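Local structure of CELL division control protein 6 (Pyrobaculum aerophilum, 1FNN) at residues 44-57 with 182-194. The protein binds ADP, and probably ATP, through an AAA+ module and is probably involved in regulating the initiation of DNA replication. Residues are numbered along the deposited sequence; the frame is centred on the assembly and turned at random.
Sequences YPRATLLGRPGTGK and IMGKYVIRFSPYT. With ADP (adenosine-5'-diphosphate), chain D.
Phe190 lays one ring face against Lys57: CG of the lysine lies 3.9 Å from the ring centroid and 19° off its normal, a CH-pi contact displaced toward the rim. With Phe190 CG anti to its own carbonyl carbon (chi1 -67°), the ring reaches in between strand 46-50 and the phosphate-binding loop, where Leu49 CB meets Phe190 CE1 obliquely and the carbonyls of Thr55 and Leu50 border its edge. Lys57 bends at chi3 and chi4, which brings NZ back to Gly51 O, 60° out of that carbonyl's plane, and to O2B of ADP at 3.1 Å. Gly54 N, Gly56 N and Lys57 N also donate to the diphosphate, the signature of a Walker A P-loop following the first strand of an AAA+ domain. That strand, 46-50, pairs in parallel with the edge strand 187-189 through four bonds, from Thr48 N to Tyr186 O (2.8 Å) through to Phe190 N to Leu50 O (2.8 Å). On one face of the sheet the Leu49 and Ile188 side chains lie side by side, CD2 of Leu49 3.7 Å from CD1 of Ile188; on the other, Leu50 CD1 meets Val187 CG1. At the far end the Arg46 guanidinium is sandwiched, with Tyr44 CD1 over one face and Tyr186 CE1 over the opposite one. Arg46 NH1 donates to Tyr44 O (2.8 Å), which with a weak bond from NE to Ile182 O limits the turning of the guanidinium, while Met183 CE packs on Arg46 CG at 3.4 Å. At the nucleotide end, Tyr193 OH accepts a bond from N6 of the adenine at 3.0 Å, and Gly54 O sits at the edge of the tyrosine ring.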
ATOM      1  N   TYR A  44      -6.556   2.638 -30.376  1.00 40.11           N
ATOM      2  CA  TYR A  44      -6.310   1.641 -29.358  1.00 42.82           C
ATOM      3  C   TYR A  44      -5.635   2.269 -28.142  1.00 41.34           C
ATOM      4  O   TYR A  44      -4.428   2.483 -28.155  1.00 40.50           O
ATOM      5  CB  TYR A  44      -5.379   0.601 -29.969  1.00 40.18           C
ATOM      6  CG  TYR A  44      -4.846  -0.484 -29.064  1.00 42.49           C
ATOM      7  CD1 TYR A  44      -3.649  -1.114 -29.413  1.00 42.40           C
ATOM      8  CD2 TYR A  44      -5.484  -0.886 -27.896  1.00 36.12           C
ATOM      9  CE1 TYR A  44      -3.112  -2.117 -28.619  1.00 44.60           C
ATOM     10  CE2 TYR A  44      -4.951  -1.880 -27.110  1.00 39.25           C
ATOM     11  CZ  TYR A  44      -3.775  -2.490 -27.468  1.00 43.03           C
ATOM     12  OH  TYR A  44      -3.240  -3.484 -26.685  1.00 44.48           O
ATOM     13  N   PRO A  45      -6.400   2.516 -27.095  1.00 40.73           N
ATOM     14  CA  PRO A  45      -5.844   3.085 -25.870  1.00 38.83           C
ATOM     15  C   PRO A  45      -5.151   2.012 -25.059  1.00 43.38           C
ATOM     16  O   PRO A  45      -5.701   0.918 -24.888  1.00 39.57           O
ATOM     17  CB  PRO A  45      -7.040   3.633 -25.132  1.00 39.81           C
ATOM     18  CG  PRO A  45      -8.237   3.410 -25.983  1.00 39.18           C
ATOM     19  CD  PRO A  45      -7.868   2.383 -26.991  1.00 34.96           C
ATOM     20  N   ARG A  46      -3.923   2.270 -24.593  1.00 40.05           N
ATOM     21  CA  ARG A  46      -3.269   1.334 -23.697  1.00 39.85           C
ATOM     22  C   ARG A  46      -2.381   2.085 -22.698  1.00 47.54           C
ATOM     23  O   ARG A  46      -1.933   3.193 -23.031  1.00 47.10           O
ATOM     24  CB  ARG A  46      -2.600   0.170 -24.359  1.00 45.33           C
ATOM     25  CG  ARG A  46      -1.622   0.306 -25.485  1.00 51.69           C
ATOM     26  CD  ARG A  46      -2.116   1.093 -26.704  1.00 48.41           C
ATOM     27  NE  ARG A  46      -1.066   1.128 -27.683  1.00 60.14           N
ATOM     28  CZ  ARG A  46      -0.925   1.828 -28.784  1.00 57.13           C
ATOM     29  NH1 ARG A  46      -1.850   2.692 -29.165  1.00 61.07           N
ATOM     30  NH2 ARG A  46       0.192   1.606 -29.466  1.00 64.54           N
ATOM     31  N   ALA A  47      -2.393   1.645 -21.426  1.00 45.42           N
ATOM     32  CA  ALA A  47      -1.524   2.228 -20.403  1.00 44.80           C
ATOM     33  C   ALA A  47      -0.924   1.097 -19.546  1.00 47.04           C
ATOM     34  O   ALA A  47      -1.507   0.024 -19.413  1.00 40.30           O
ATOM     35  CB  ALA A  47      -2.325   3.119 -19.469  1.00 43.94           C
ATOM     36  N   THR A  48       0.162   1.393 -18.846  1.00 46.09           N
ATOM     37  CA  THR A  48       0.799   0.488 -17.901  1.00 41.33           C
ATOM     38  C   THR A  48       0.900   1.234 -16.584  1.00 40.46           C
ATOM     39  O   THR A  48       1.308   2.400 -16.660  1.00 39.78           O
ATOM     40  CB  THR A  48       2.213   0.067 -18.351  1.00 43.00           C
ATOM     41  OG1 THR A  48       2.124  -0.620 -19.592  1.00 43.83           O
ATOM     42  CG2 THR A  48       2.858  -0.867 -17.344  1.00 40.73           C
ATOM     43  N   LEU A  49       0.376   0.667 -15.513  1.00 37.73           N
ATOM     44  CA  LEU A  49       0.419   1.300 -14.203  1.00 37.51           C
ATOM     45  C   LEU A  49       1.538   0.626 -13.384  1.00 39.01           C
ATOM     46  O   LEU A  49       1.531  -0.615 -13.306  1.00 38.25           O
ATOM     47  CB  LEU A  49      -0.917   1.122 -13.462  1.00 37.06           C
ATOM     48  CG  LEU A  49      -2.210   1.492 -14.223  1.00 41.58           C
ATOM     49  CD1 LEU A  49      -3.386   1.440 -13.244  1.00 37.56           C
ATOM     50  CD2 LEU A  49      -2.167   2.849 -14.923  1.00 35.62           C
ATOM     51  N   LEU A  50       2.492   1.397 -12.860  1.00 37.15           N
ATOM     52  CA  LEU A  50       3.629   0.750 -12.163  1.00 34.90           C
ATOM     53  C   LEU A  50       3.803   1.375 -10.793  1.00 34.98           C
ATOM     54  O   LEU A  50       3.768   2.590 -10.594  1.00 33.43           O
ATOM     55  CB  LEU A  50       4.944   0.937 -12.948  1.00 39.44           C
ATOM     56  CG  LEU A  50       4.998   0.384 -14.364  1.00 37.40           C
ATOM     57  CD1 LEU A  50       6.341   0.724 -15.049  1.00 48.29           C
ATOM     58  CD2 LEU A  50       4.816  -1.140 -14.353  1.00 37.66           C
ATOM     59  N   GLY A  51       4.047   0.501  -9.808  1.00 40.69           N
ATOM     60  CA  GLY A  51       4.223   0.980  -8.442  1.00 36.43           C
ATOM     61  C   GLY A  51       4.254  -0.222  -7.514  1.00 40.43           C
ATOM     62  O   GLY A  51       3.664  -1.259  -7.869  1.00 37.57           O
ATOM     63  N   ARG A  52       4.857  -0.020  -6.335  1.00 37.52           N
ATOM     64  CA  ARG A  52       4.924  -1.168  -5.403  1.00 41.12           C
ATOM     65  C   ARG A  52       3.519  -1.474  -4.859  1.00 41.54           C
ATOM     66  O   ARG A  52       2.571  -0.698  -5.005  1.00 40.07           O
ATOM     67  CB  ARG A  52       5.870  -0.845  -4.241  1.00 40.50           C
ATOM     68  CG  ARG A  52       5.468   0.337  -3.375  1.00 52.34           C
ATOM     69  CD  ARG A  52       5.555   0.037  -1.883  1.00 58.66           C
ATOM     70  NE  ARG A  52       5.013  -1.289  -1.537  1.00 58.32           N
ATOM     71  CZ  ARG A  52       5.131  -1.858  -0.355  1.00 64.56           C
ATOM     72  NH1 ARG A  52       5.792  -1.162   0.576  1.00 79.02           N
ATOM     73  NH2 ARG A  52       4.642  -3.050  -0.046  1.00 63.85           N
ATOM     74  N   PRO A  53       3.422  -2.528  -4.063  1.00 44.97           N
ATOM     75  CA  PRO A  53       2.150  -2.911  -3.450  1.00 43.91           C
ATOM     76  C   PRO A  53       1.632  -1.813  -2.554  1.00 43.00           C
ATOM     77  O   PRO A  53       2.349  -1.094  -1.844  1.00 37.20           O
ATOM     78  CB  PRO A  53       2.441  -4.203  -2.701  1.00 44.19           C
ATOM     79  CG  PRO A  53       3.648  -4.762  -3.391  1.00 46.08           C
ATOM     80  CD  PRO A  53       4.463  -3.556  -3.797  1.00 44.20           C
ATOM     81  N   GLY A  54       0.327  -1.543  -2.724  1.00 38.81           N
ATOM     82  CA  GLY A  54      -0.330  -0.621  -1.815  1.00 36.47           C
ATOM     83  C   GLY A  54      -0.231   0.838  -2.213  1.00 36.09           C
ATOM     84  O   GLY A  54      -0.591   1.681  -1.379  1.00 33.09           O
ATOM     85  N   THR A  55       0.200   1.088  -3.440  1.00 33.10           N
ATOM     86  CA  THR A  55       0.316   2.481  -3.900  1.00 32.12           C
ATOM     87  C   THR A  55      -0.959   2.909  -4.651  1.00 34.85           C
ATOM     88  O   THR A  55      -0.981   4.038  -5.139  1.00 34.30           O
ATOM     89  CB  THR A  55       1.532   2.674  -4.802  1.00 34.01           C
ATOM     90  OG1 THR A  55       1.628   1.692  -5.861  1.00 32.92           O
ATOM     91  CG2 THR A  55       2.815   2.521  -3.951  1.00 42.22           C
ATOM     92  N   GLY A  56      -2.091   2.205  -4.515  1.00 33.19           N
ATOM     93  CA  GLY A  56      -3.352   2.695  -5.112  1.00 33.16           C
ATOM     94  C   GLY A  56      -3.551   2.403  -6.600  1.00 35.37           C
ATOM     95  O   GLY A  56      -4.404   3.034  -7.258  1.00 35.93           O
ATOM     96  N   LYS A  57      -2.843   1.456  -7.182  1.00 33.86           N
ATOM     97  CA  LYS A  57      -3.001   1.176  -8.610  1.00 34.48           C
ATOM     98  C   LYS A  57      -4.428   0.646  -8.888  1.00 34.77           C
ATOM     99  O   LYS A  57      -5.150   1.202  -9.688  1.00 34.38           O
ATOM    100  CB  LYS A  57      -1.916   0.233  -9.094  1.00 32.07           C
ATOM    101  CG  LYS A  57      -0.455   0.701  -8.811  1.00 33.79           C
ATOM    102  CD  LYS A  57       0.558  -0.301  -9.342  1.00 35.46           C
ATOM    103  CE  LYS A  57       0.461  -1.697  -8.697  1.00 32.12           C
ATOM    104  NZ  LYS A  57       0.843  -1.586  -7.258  1.00 34.01           N
ATOM    105  N   ILE A 182       4.360  -1.236 -28.109  1.00 68.19           N
ATOM    106  CA  ILE A 182       2.959  -0.821 -27.965  1.00 63.64           C
ATOM    107  C   ILE A 182       2.653  -0.128 -26.654  1.00 64.36           C
ATOM    108  O   ILE A 182       1.952   0.889 -26.622  1.00 66.22           O
ATOM    109  CB  ILE A 182       2.080  -2.062 -28.174  1.00 58.84           C
ATOM    110  CG1 ILE A 182       2.375  -2.659 -29.556  1.00 62.47           C
ATOM    111  CG2 ILE A 182       0.611  -1.714 -27.984  1.00 57.47           C
ATOM    112  CD1 ILE A 182       1.815  -4.038 -29.801  1.00 56.97           C
ATOM    113  N   MET A 183       3.102  -0.607 -25.513  1.00 64.03           N
ATOM    114  CA  MET A 183       2.808  -0.067 -24.201  1.00 64.88           C
ATOM    115  C   MET A 183       3.705   1.021 -23.617  1.00 68.09           C
ATOM    116  O   MET A 183       3.390   1.482 -22.496  1.00 68.38           O
ATOM    117  CB  MET A 183       2.985  -1.222 -23.171  1.00 54.94           C
ATOM    118  CG  MET A 183       2.156  -2.453 -23.571  1.00 64.66           C
ATOM    119  SD  MET A 183       0.411  -2.051 -23.341  1.00 63.02           S
ATOM    120  CE  MET A 183      -0.386  -2.771 -24.736  1.00 70.57           C
ATOM    121  N   GLY A 184       4.903   1.209 -24.145  1.00 64.81           N
ATOM    122  CA  GLY A 184       5.868   2.107 -23.530  1.00 65.87           C
ATOM    123  C   GLY A 184       5.487   3.546 -23.823  1.00 67.52           C
ATOM    124  O   GLY A 184       4.856   3.867 -24.825  1.00 68.05           O
ATOM    125  N   LYS A 185       5.689   4.402 -22.835  1.00 68.83           N
ATOM    126  CA  LYS A 185       5.323   5.802 -22.926  1.00 69.74           C
ATOM    127  C   LYS A 185       3.838   6.045 -22.712  1.00 65.33           C
ATOM    128  O   LYS A 185       3.361   7.163 -22.984  1.00 68.79           O
ATOM    129  CB  LYS A 185       5.799   6.458 -24.223  1.00 82.03           C
ATOM    130  CG  LYS A 185       6.167   7.930 -23.981  1.00 91.21           C
ATOM    131  CD  LYS A 185       7.313   8.323 -24.915  1.00 98.23           C
ATOM    132  CE  LYS A 185       8.304   9.225 -24.195  1.00101.39           C
ATOM    133  NZ  LYS A 185       9.607   9.286 -24.917  1.00108.11           N
ATOM    134  N   TYR A 186       3.074   5.011 -22.358  1.00 53.91           N
ATOM    135  CA  TYR A 186       1.777   5.271 -21.740  1.00 49.56           C
ATOM    136  C   TYR A 186       1.977   4.672 -20.334  1.00 46.62           C
ATOM    137  O   TYR A 186       1.419   3.620 -20.063  1.00 42.22           O
ATOM    138  CB  TYR A 186       0.575   4.720 -22.496  1.00 49.78           C
ATOM    139  CG  TYR A 186       0.447   5.221 -23.921  1.00 51.15           C
ATOM    140  CD1 TYR A 186       0.651   4.394 -25.016  1.00 51.24           C
ATOM    141  CD2 TYR A 186       0.116   6.553 -24.160  1.00 51.89           C
ATOM    142  CE1 TYR A 186       0.531   4.868 -26.322  1.00 48.66           C
ATOM    143  CE2 TYR A 186      -0.010   7.053 -25.447  1.00 50.44           C
ATOM    144  CZ  TYR A 186       0.200   6.197 -26.515  1.00 51.33           C
ATOM    145  OH  TYR A 186       0.067   6.721 -27.777  1.00 53.46           O
ATOM    146  N   VAL A 187       2.915   5.185 -19.550  1.00 42.38           N
ATOM    147  CA  VAL A 187       3.240   4.593 -18.255  1.00 41.96           C
ATOM    148  C   VAL A 187       2.854   5.543 -17.151  1.00 41.57           C
ATOM    149  O   VAL A 187       3.233   6.711 -17.173  1.00 40.37           O
ATOM    150  CB  VAL A 187       4.722   4.212 -18.073  1.00 47.53           C
ATOM    151  CG1 VAL A 187       5.028   3.873 -16.618  1.00 49.24           C
ATOM    152  CG2 VAL A 187       5.082   3.034 -18.971  1.00 46.67           C
ATOM    153  N   ILE A 188       2.011   5.054 -16.238  1.00 39.39           N
ATOM    154  CA  ILE A 188       1.581   5.922 -15.138  1.00 36.53           C
ATOM    155  C   ILE A 188       2.190   5.335 -13.854  1.00 40.45           C
ATOM    156  O   ILE A 188       2.036   4.121 -13.626  1.00 36.76           O
ATOM    157  CB  ILE A 188       0.043   5.927 -15.049  1.00 35.54           C
ATOM    158  CG1 ILE A 188      -0.608   6.428 -16.357  1.00 36.33           C
ATOM    159  CG2 ILE A 188      -0.379   6.812 -13.872  1.00 35.55           C
ATOM    160  CD1 ILE A 188      -2.151   6.324 -16.268  1.00 32.47           C
ATOM    161  N   ARG A 189       2.940   6.146 -13.124  1.00 38.02           N
ATOM    162  CA  ARG A 189       3.706   5.683 -11.989  1.00 38.24           C
ATOM    163  C   ARG A 189       3.049   6.120 -10.692  1.00 36.38           C
ATOM    164  O   ARG A 189       2.489   7.185 -10.597  1.00 38.30           O
ATOM    165  CB  ARG A 189       5.152   6.281 -11.990  1.00 40.26           C
ATOM    166  CG  ARG A 189       5.880   5.825 -13.265  1.00 43.82           C
ATOM    167  CD  ARG A 189       7.385   6.132 -13.283  1.00 45.31           C
ATOM    168  NE  ARG A 189       7.963   5.567 -14.503  1.00 48.16           N
ATOM    169  CZ  ARG A 189       8.474   4.343 -14.572  1.00 50.30           C
ATOM    170  NH1 ARG A 189       8.486   3.553 -13.504  1.00 53.97           N
ATOM    171  NH2 ARG A 189       8.978   3.911 -15.723  1.00 49.56           N
ATOM    172  N   PHE A 190       3.023   5.194  -9.740  1.00 35.82           N
ATOM    173  CA  PHE A 190       2.386   5.393  -8.443  1.00 37.95           C
ATOM    174  C   PHE A 190       3.522   5.236  -7.404  1.00 39.18           C
ATOM    175  O   PHE A 190       4.009   4.108  -7.266  1.00 37.70           O
ATOM    176  CB  PHE A 190       1.368   4.260  -8.206  1.00 32.97           C
ATOM    177  CG  PHE A 190       0.205   4.321  -9.169  1.00 37.38           C
ATOM    178  CD1 PHE A 190       0.366   4.077 -10.536  1.00 32.94           C
ATOM    179  CD2 PHE A 190      -1.051   4.628  -8.656  1.00 41.30           C
ATOM    180  CE1 PHE A 190      -0.752   4.148 -11.380  1.00 35.70           C
ATOM    181  CE2 PHE A 190      -2.159   4.697  -9.487  1.00 33.32           C
ATOM    182  CZ  PHE A 190      -1.972   4.456 -10.832  1.00 32.80           C
ATOM    183  N   SER A 191       3.989   6.347  -6.878  1.00 42.83           N
ATOM    184  CA  SER A 191       5.163   6.253  -5.981  1.00 45.55           C
ATOM    185  C   SER A 191       4.723   5.962  -4.554  1.00 45.71           C
ATOM    186  O   SER A 191       3.533   6.024  -4.251  1.00 42.91           O
ATOM    187  CB  SER A 191       5.892   7.599  -6.040  1.00 46.92           C
ATOM    188  OG  SER A 191       5.107   8.461  -5.229  1.00 64.82           O
ATOM    189  N   PRO A 192       5.619   5.366  -3.770  1.00 45.95           N
ATOM    190  CA  PRO A 192       5.313   4.986  -2.398  1.00 43.08           C
ATOM    191  C   PRO A 192       4.705   6.206  -1.726  1.00 41.47           C
ATOM    192  O   PRO A 192       5.149   7.323  -2.030  1.00 38.14           O
ATOM    193  CB  PRO A 192       6.679   4.603  -1.824  1.00 45.42           C
ATOM    194  CG  PRO A 192       7.442   4.132  -3.038  1.00 46.95           C
ATOM    195  CD  PRO A 192       7.070   5.165  -4.099  1.00 43.88           C
ATOM    196  N   TYR A 193       3.664   6.021  -0.908  1.00 37.99           N
ATOM    197  CA  TYR A 193       3.112   7.197  -0.257  1.00 38.73           C
ATOM    198  C   TYR A 193       4.073   7.667   0.864  1.00 40.93           C
ATOM    199  O   TYR A 193       4.627   6.837   1.595  1.00 39.51           O
ATOM    200  CB  TYR A 193       1.778   6.921   0.411  1.00 38.68           C
ATOM    201  CG  TYR A 193       0.640   6.645  -0.566  1.00 37.29           C
ATOM    202  CD1 TYR A 193       0.089   5.383  -0.733  1.00 36.99           C
ATOM    203  CD2 TYR A 193       0.122   7.697  -1.318  1.00 38.98           C
ATOM    204  CE1 TYR A 193      -0.962   5.140  -1.627  1.00 33.29           C
ATOM    205  CE2 TYR A 193      -0.917   7.489  -2.211  1.00 37.28           C
ATOM    206  CZ  TYR A 193      -1.440   6.210  -2.350  1.00 36.55           C
ATOM    207  OH  TYR A 193      -2.477   6.060  -3.263  1.00 34.94           O
ATOM    208  N   THR A 194       4.062   8.969   1.069  1.00 38.85           N
ATOM    209  CA  THR A 194       4.874   9.516   2.152  1.00 43.55           C
ATOM    210  C   THR A 194       4.043   9.424   3.430  1.00 46.02           C
ATOM    211  O   THR A 194       2.825   9.126   3.439  1.00 38.67           O
ATOM    212  CB  THR A 194       5.191  10.997   1.887  1.00 42.26           C
ATOM    213  OG1 THR A 194       3.925  11.665   1.874  1.00 41.99           O
ATOM    214  CG2 THR A 194       5.895  11.265   0.569  1.00 46.72           C
TER
HETATM  215  PB  ADP D 398      -2.322  -1.502  -5.223  1.00 37.26           P
HETATM  216  O1B ADP D 398      -3.017  -2.187  -6.392  1.00 34.66           O
HETATM  217  O2B ADP D 398      -1.464  -0.436  -5.610  1.00 39.89           O
HETATM  218  O3B ADP D 398      -1.584  -2.614  -4.634  1.00 37.48           O
HETATM  219  PA  ADP D 398      -4.618  -0.640  -3.789  1.00 36.67           P
HETATM  220  O1A ADP D 398      -5.310   0.017  -4.913  1.00 37.96           O
HETATM  221  O2A ADP D 398      -5.241  -1.926  -3.452  1.00 36.56           O
HETATM  222  O3A ADP D 398      -3.125  -0.806  -4.100  1.00 37.58           O
HETATM  223  O5' ADP D 398      -4.696   0.264  -2.425  1.00 36.16           O
HETATM  224  C5' ADP D 398      -4.379  -0.417  -1.224  1.00 34.33           C
HETATM  225  C4' ADP D 398      -5.414   0.047  -0.180  1.00 34.39           C
HETATM  226  O4' ADP D 398      -5.262   1.437  -0.001  1.00 34.50           O
HETATM  227  C3' ADP D 398      -6.867  -0.152  -0.592  1.00 34.84           C
HETATM  228  O3' ADP D 398      -7.631  -0.369   0.581  1.00 35.06           O
HETATM  229  C2' ADP D 398      -7.122   1.151  -1.271  1.00 37.05           C
HETATM  230  O2' ADP D 398      -8.512   1.477  -1.322  1.00 35.23           O
HETATM  231  C1' ADP D 398      -6.414   2.123  -0.318  1.00 36.11           C
HETATM  232  N9  ADP D 398      -5.994   3.237  -1.074  1.00 33.44           N
HETATM  233  C8  ADP D 398      -4.876   3.297  -1.863  1.00 35.88           C
HETATM  234  N7  ADP D 398      -4.550   4.493  -2.256  1.00 32.40           N
HETATM  235  C5  ADP D 398      -5.533   5.279  -1.677  1.00 29.59           C
HETATM  236  C6  ADP D 398      -5.775   6.661  -1.729  1.00 32.67           C
HETATM  237  N6  ADP D 398      -5.002   7.468  -2.438  1.00 35.34           N
HETATM  238  N1  ADP D 398      -6.837   7.141  -1.077  1.00 34.91           N
HETATM  239  C2  ADP D 398      -7.613   6.306  -0.414  1.00 31.05           C
HETATM  240  N3  ADP D 398      -7.506   4.985  -0.281  1.00 35.76           N
HETATM  241  C4  ADP D 398      -6.416   4.531  -0.958  1.00 31.49           C
HETATM  242  O   HOH W   1       6.009   2.560  -5.994  1.00 40.38           O